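Local coordinates for protein esterase (Thermotoga maritima, PDB 3DOH) that probably hydrolyses carboxylic ester bonds, as a thermostable esterase that joins an immunoglobulin-like domain to an alpha/beta-hydrolase domain, at residues A[21-35]-A[76-88]. Residues are numbered along the deposited sequence; the frame is centred on the assembly and turned at random.
Sequences KVCAVVIEYPVEIDG and NRGKYVVLELSTE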
loop_
_atom_site.group_PDB
_atom_site.type_symbol
_atom_site.label_atom_id
_atom_site.label_comp_id
_atom_site.label_asym_id
_atom_site.label_seq_id
_atom_site.Cartn_x
_atom_site.Cartn_y
_atom_site.Cartn_z
ATOM N N LYS A 21 20.910 12.183 -18.552
ATOM C CA LYS A 21 20.006 12.714 -17.561
ATOM C C LYS A 21 20.791 13.704 -16.741
ATOM O O LYS A 21 22.010 13.562 -16.571
ATOM C CB LYS A 21 19.503 11.648 -16.597
ATOM C CG LYS A 21 18.756 10.389 -17.124
ATOM C CD LYS A 21 18.275 9.579 -15.891
ATOM C CE LYS A 21 17.452 8.387 -16.249
ATOM N NZ LYS A 21 16.157 8.786 -16.840
ATOM N N VAL A 22 20.091 14.700 -16.219
ATOM C CA VAL A 22 20.653 15.570 -15.203
ATOM C C VAL A 22 20.569 14.813 -13.856
ATOM O O VAL A 22 19.463 14.564 -13.345
ATOM C CB VAL A 22 19.862 16.888 -15.057
ATOM C CG1 VAL A 22 20.608 17.822 -14.167
ATOM C CG2 VAL A 22 19.634 17.542 -16.379
ATOM N N CYS A 23 21.738 14.493 -13.294
ATOM C CA CYS A 23 21.849 13.670 -12.095
ATOM C C CYS A 23 22.264 14.492 -10.886
ATOM O O CYS A 23 22.044 14.095 -9.749
ATOM C CB CYS A 23 22.835 12.521 -12.317
ATOM S SG CYS A 23 24.515 13.069 -12.564
ATOM N N ALA A 24 22.868 15.648 -11.106
ATOM C CA ALA A 24 23.177 16.462 -9.945
ATOM C C ALA A 24 23.169 17.947 -10.258
ATOM O O ALA A 24 23.209 18.349 -11.415
ATOM C CB ALA A 24 24.477 16.032 -9.325
ATOM N N VAL A 25 23.052 18.747 -9.217
ATOM C CA VAL A 25 23.180 20.169 -9.321
ATOM C C VAL A 25 24.255 20.526 -8.307
ATOM O O VAL A 25 24.172 20.132 -7.136
ATOM C CB VAL A 25 21.836 20.857 -8.996
ATOM C CG1 VAL A 25 22.055 22.280 -8.600
ATOM C CG2 VAL A 25 20.888 20.768 -10.175
ATOM N N VAL A 26 25.276 21.231 -8.777
ATOM C CA VAL A 26 26.367 21.705 -7.915
ATOM C C VAL A 26 26.364 23.232 -7.772
ATOM O O VAL A 26 26.414 23.972 -8.765
ATOM C CB VAL A 26 27.748 21.257 -8.452
ATOM C CG1 VAL A 26 28.861 21.936 -7.711
ATOM C CG2 VAL A 26 27.912 19.741 -8.341
ATOM N N ILE A 27 26.327 23.702 -6.533
ATOM C CA ILE A 27 26.318 25.136 -6.261
ATOM C C ILE A 27 27.682 25.537 -5.723
ATOM O O ILE A 27 28.162 24.923 -4.787
ATOM C CB ILE A 27 25.230 25.521 -5.220
ATOM C CG1 ILE A 27 23.860 24.893 -5.598
ATOM C CG2 ILE A 27 25.226 27.057 -5.018
ATOM C CD1 ILE A 27 22.866 24.720 -4.479
ATOM N N GLU A 28 28.314 26.538 -6.337
ATOM C CA GLU A 28 29.580 27.078 -5.815
ATOM C C GLU A 28 29.267 28.286 -4.956
ATOM O O GLU A 28 28.872 29.345 -5.471
ATOM C CB GLU A 28 30.588 27.454 -6.919
ATOM C CG GLU A 28 31.898 28.042 -6.349
ATOM C CD GLU A 28 33.060 28.157 -7.362
ATOM O OE1 GLU A 28 32.878 28.587 -8.524
ATOM O OE2 GLU A 28 34.190 27.816 -6.968
ATOM N N TYR A 29 29.435 28.107 -3.652
ATOM C CA TYR A 29 29.227 29.158 -2.679
ATOM C C TYR A 29 30.440 30.091 -2.536
ATOM O O TYR A 29 31.567 29.677 -2.823
ATOM C CB TYR A 29 28.870 28.510 -1.345
ATOM C CG TYR A 29 27.399 28.134 -1.277
ATOM C CD1 TYR A 29 26.429 29.095 -0.969
ATOM C CD2 TYR A 29 26.973 26.827 -1.536
ATOM C CE1 TYR A 29 25.078 28.762 -0.902
ATOM C CE2 TYR A 29 25.627 26.477 -1.465
ATOM C CZ TYR A 29 24.681 27.446 -1.152
ATOM O OH TYR A 29 23.334 27.121 -1.092
ATOM N N PRO A 30 30.212 31.366 -2.101
ATOM C CA PRO A 30 31.350 32.297 -1.915
ATOM C C PRO A 30 32.379 31.846 -0.836
ATOM O O PRO A 30 33.566 32.072 -1.013
ATOM C CB PRO A 30 30.664 33.646 -1.577
ATOM C CG PRO A 30 29.234 33.502 -1.996
ATOM C CD PRO A 30 28.928 32.039 -1.780
ATOM N N VAL A 31 31.925 31.217 0.251
ATOM C CA VAL A 31 32.836 30.475 1.139
ATOM C C VAL A 31 32.655 28.976 1.071
ATOM O O VAL A 31 31.837 28.446 0.293
ATOM C CB VAL A 31 32.690 30.818 2.616
ATOM C CG1 VAL A 31 34.031 31.387 3.180
ATOM C CG2 VAL A 31 31.449 31.702 2.867
ATOM N N GLU A 32 33.448 28.296 1.889
ATOM C CA GLU A 32 33.330 26.866 2.056
ATOM C C GLU A 32 32.065 26.656 2.882
ATOM O O GLU A 32 31.471 27.620 3.350
ATOM C CB GLU A 32 34.569 26.270 2.766
ATOM C CG GLU A 32 35.782 25.904 1.876
ATOM C CD GLU A 32 36.687 24.794 2.501
ATOM O OE1 GLU A 32 36.368 24.262 3.596
ATOM O OE2 GLU A 32 37.721 24.438 1.890
ATOM N N ILE A 33 31.668 25.396 3.043
ATOM C CA ILE A 33 30.472 24.992 3.766
ATOM C C ILE A 33 30.736 23.588 4.289
ATOM O O ILE A 33 31.428 22.806 3.630
ATOM C CB ILE A 33 29.265 24.952 2.817
ATOM C CG1 ILE A 33 28.967 26.357 2.320
ATOM C CG2 ILE A 33 28.038 24.330 3.490
ATOM C CD1 ILE A 33 27.811 26.435 1.417
ATOM N N ASP A 34 30.187 23.280 5.466
ATOM C CA ASP A 34 30.178 21.917 6.026
ATOM C C ASP A 34 28.905 21.188 5.617
ATOM O O ASP A 34 27.789 21.592 5.969
ATOM C CB ASP A 34 30.246 21.962 7.545
ATOM C CG ASP A 34 29.341 23.026 8.109
ATOM O OD1 ASP A 34 29.438 24.183 7.612
ATOM O OD2 ASP A 34 28.513 22.711 9.006
ATOM N N GLY A 35 29.100 20.108 4.873
ATOM C CA GLY A 35 28.014 19.254 4.418
ATOM C C GLY A 35 27.473 18.357 5.509
ATOM O O GLY A 35 26.357 17.891 5.418
ATOM N N ASN A 76 33.593 16.258 4.462
ATOM C CA ASN A 76 32.344 16.603 3.797
ATOM C C ASN A 76 32.191 18.126 3.808
ATOM O O ASN A 76 31.352 18.667 4.529
ATOM C CB ASN A 76 31.208 15.907 4.563
ATOM C CG ASN A 76 29.836 16.050 3.910
ATOM O OD1 ASN A 76 29.641 16.725 2.884
ATOM N ND2 ASN A 76 28.867 15.413 4.527
ATOM N N ARG A 77 33.012 18.819 3.023
ATOM C CA ARG A 77 33.081 20.268 3.140
ATOM C C ARG A 77 33.696 20.960 1.915
ATOM O O ARG A 77 34.474 20.343 1.162
ATOM C CB ARG A 77 33.811 20.672 4.446
ATOM C CG ARG A 77 35.288 21.048 4.318
ATOM C CD ARG A 77 35.983 21.386 5.677
ATOM N NE ARG A 77 36.718 20.230 6.199
ATOM C CZ ARG A 77 36.320 19.463 7.217
ATOM N NH1 ARG A 77 35.189 19.740 7.885
ATOM N NH2 ARG A 77 37.069 18.416 7.571
ATOM N N GLY A 78 33.331 22.234 1.711
ATOM C CA GLY A 78 34.010 23.079 0.728
ATOM C C GLY A 78 33.100 24.115 0.109
ATOM O O GLY A 78 31.971 24.297 0.539
ATOM N N LYS A 79 33.584 24.794 -0.919
ATOM C CA LYS A 79 32.751 25.782 -1.588
ATOM C C LYS A 79 31.706 25.133 -2.503
ATOM O O LYS A 79 30.745 25.787 -2.930
ATOM C CB LYS A 79 33.606 26.833 -2.326
ATOM C CG LYS A 79 34.506 26.281 -3.421
ATOM C CD LYS A 79 35.928 26.835 -3.316
ATOM C CE LYS A 79 36.086 28.133 -4.104
ATOM N NZ LYS A 79 37.363 28.143 -4.928
ATOM N N TYR A 80 31.861 23.853 -2.804
ATOM C CA TYR A 80 30.875 23.223 -3.670
ATOM C C TYR A 80 29.855 22.422 -2.883
ATOM O O TYR A 80 30.211 21.581 -2.041
ATOM C CB TYR A 80 31.547 22.333 -4.701
ATOM C CG TYR A 80 32.452 23.067 -5.631
ATOM C CD1 TYR A 80 31.931 23.749 -6.717
ATOM C CD2 TYR A 80 33.833 23.087 -5.428
ATOM C CE1 TYR A 80 32.747 24.431 -7.598
ATOM C CE2 TYR A 80 34.676 23.790 -6.310
ATOM C CZ TYR A 80 34.108 24.453 -7.401
ATOM O OH TYR A 80 34.868 25.157 -8.290
ATOM N N VAL A 81 28.585 22.684 -3.153
ATOM C CA VAL A 81 27.522 21.882 -2.592
ATOM C C VAL A 81 26.846 21.093 -3.721
ATOM O O VAL A 81 26.369 21.656 -4.729
ATOM C CB VAL A 81 26.533 22.743 -1.761
ATOM C CG1 VAL A 81 25.208 22.006 -1.505
ATOM C CG2 VAL A 81 27.196 23.170 -0.454
ATOM N N VAL A 82 26.854 19.776 -3.525
ATOM C CA VAL A 82 26.272 18.828 -4.427
ATOM C C VAL A 82 24.902 18.405 -3.954
ATOM O O VAL A 82 24.720 17.974 -2.818
ATOM C CB VAL A 82 27.142 17.563 -4.553
ATOM C CG1 VAL A 82 26.394 16.439 -5.370
ATOM C CG2 VAL A 82 28.453 17.898 -5.220
ATOM N N LEU A 83 23.949 18.512 -4.863
ATOM C CA LEU A 83 22.607 18.038 -4.643
ATOM C C LEU A 83 22.427 16.918 -5.630
ATOM O O LEU A 83 22.374 17.165 -6.829
ATOM C CB LEU A 83 21.609 19.142 -5.007
ATOM C CG LEU A 83 21.695 20.493 -4.297
ATOM C CD1 LEU A 83 20.618 21.364 -4.842
ATOM C CD2 LEU A 83 21.562 20.330 -2.788
ATOM N N GLU A 84 22.348 15.686 -5.162
ATOM C CA GLU A 84 22.150 14.583 -6.071
ATOM C C GLU A 84 20.657 14.399 -6.354
ATOM O O GLU A 84 19.817 14.619 -5.495
ATOM C CB GLU A 84 22.859 13.350 -5.506
ATOM C CG GLU A 84 22.026 12.089 -5.441
ATOM C CD GLU A 84 22.822 10.842 -5.779
ATOM O OE1 GLU A 84 24.057 10.812 -5.515
ATOM O OE2 GLU A 84 22.198 9.904 -6.341
ATOM N N LEU A 85 20.316 14.010 -7.570
ATOM C CA LEU A 85 18.902 13.904 -7.979
ATOM C C LEU A 85 18.463 12.485 -8.387
ATOM O O LEU A 85 19.221 11.756 -9.005
ATOM C CB LEU A 85 18.616 14.897 -9.111
ATOM C CG LEU A 85 19.186 16.307 -8.892
ATOM C CD1 LEU A 85 19.027 17.062 -10.186
ATOM C CD2 LEU A 85 18.511 17.062 -7.721
ATOM N N SER A 86 17.236 12.103 -8.055
ATOM C CA SER A 86 16.776 10.778 -8.419
ATOM C C SER A 86 16.832 10.617 -9.892
ATOM O O SER A 86 16.234 11.371 -10.620
ATOM C CB SER A 86 15.338 10.462 -7.955
ATOM O OG SER A 86 15.003 9.106 -8.321
ATOM N N THR A 87 17.532 9.596 -10.332
ATOM C CA THR A 87 17.541 9.278 -11.748
ATOM C C THR A 87 16.230 8.655 -12.214
ATOM O O THR A 87 16.097 8.371 -13.364
ATOM C CB THR A 87 18.762 8.411 -12.129
ATOM O OG1 THR A 87 18.308 7.252 -12.846
ATOM C CG2 THR A 87 19.507 7.925 -10.878
ATOM N N GLU A 88 15.266 8.466 -11.325
ATOM C CA GLU A 88 14.011 7.814 -11.661
ATOM C C GLU A 88 12.921 8.850 -11.816
ATOM O O GLU A 88 11.772 8.519 -12.103
ATOM C CB GLU A 88 13.596 6.827 -10.562
ATOM C CG GLU A 88 14.290 5.474 -10.622
ATOM C CD GLU A 88 15.718 5.507 -10.040
ATOM O OE1 GLU A 88 16.067 6.511 -9.342
ATOM O OE2 GLU A 88 16.491 4.529 -10.276
#
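Side chains E28 and Y80 run side by side, a cross-strand pair in which the carboxylate and ring planes are 22° apart and E28 OE2 comes 3.0 Å from Y80 OH. E28 reaches this place because its CG is anti to the backbone N (chi1 179°) and the chain stays extended; the same OE2 makes a long salt bridge, 3.8 Å, to K79 NZ. Next along this face, V26 meets the tyrosine with one methyl, CG1 to Y80 CD1 at 3.7 Å, and V82 CG2 with the other. Replacing Y80 by an alanine would probably strip much of the cover from V26 CG1 and the aliphatic part of E28 and leave the carboxylate freer to swing. The opposite face is apolar: L83 CD1 touches V25 CG1 and I27 CD1, while the ring of Y29 carries I33 CD1 over one face and I27 CG2 over the other, with V81 CB in plane at its edge. Apart from I33, these residues sit on antiparallel strands 21-29 and 80-85, neighbours in the immunoglobulin-like N-terminal domain, and V25, Y29 and L83 reach on to strand 43-48 across its interior. Paired backbone bonds at V25-L83 and I27-V81 set the register, with V81 N to I27 O nearly straight at 172°. On the other edge of 21-29, against strand 8-16, C23 and A24 both face I12, a classic beta bulge, while the register with 80-85 runs on. Past the corners at 30-31 and 78-79 the chains stay together through G78 N to I33 O (2.8 Å) and G35 N to N76 O (2.7 Å); N65 holds E32 OE2 and K79 N, and A63 N donates to N76 OD1.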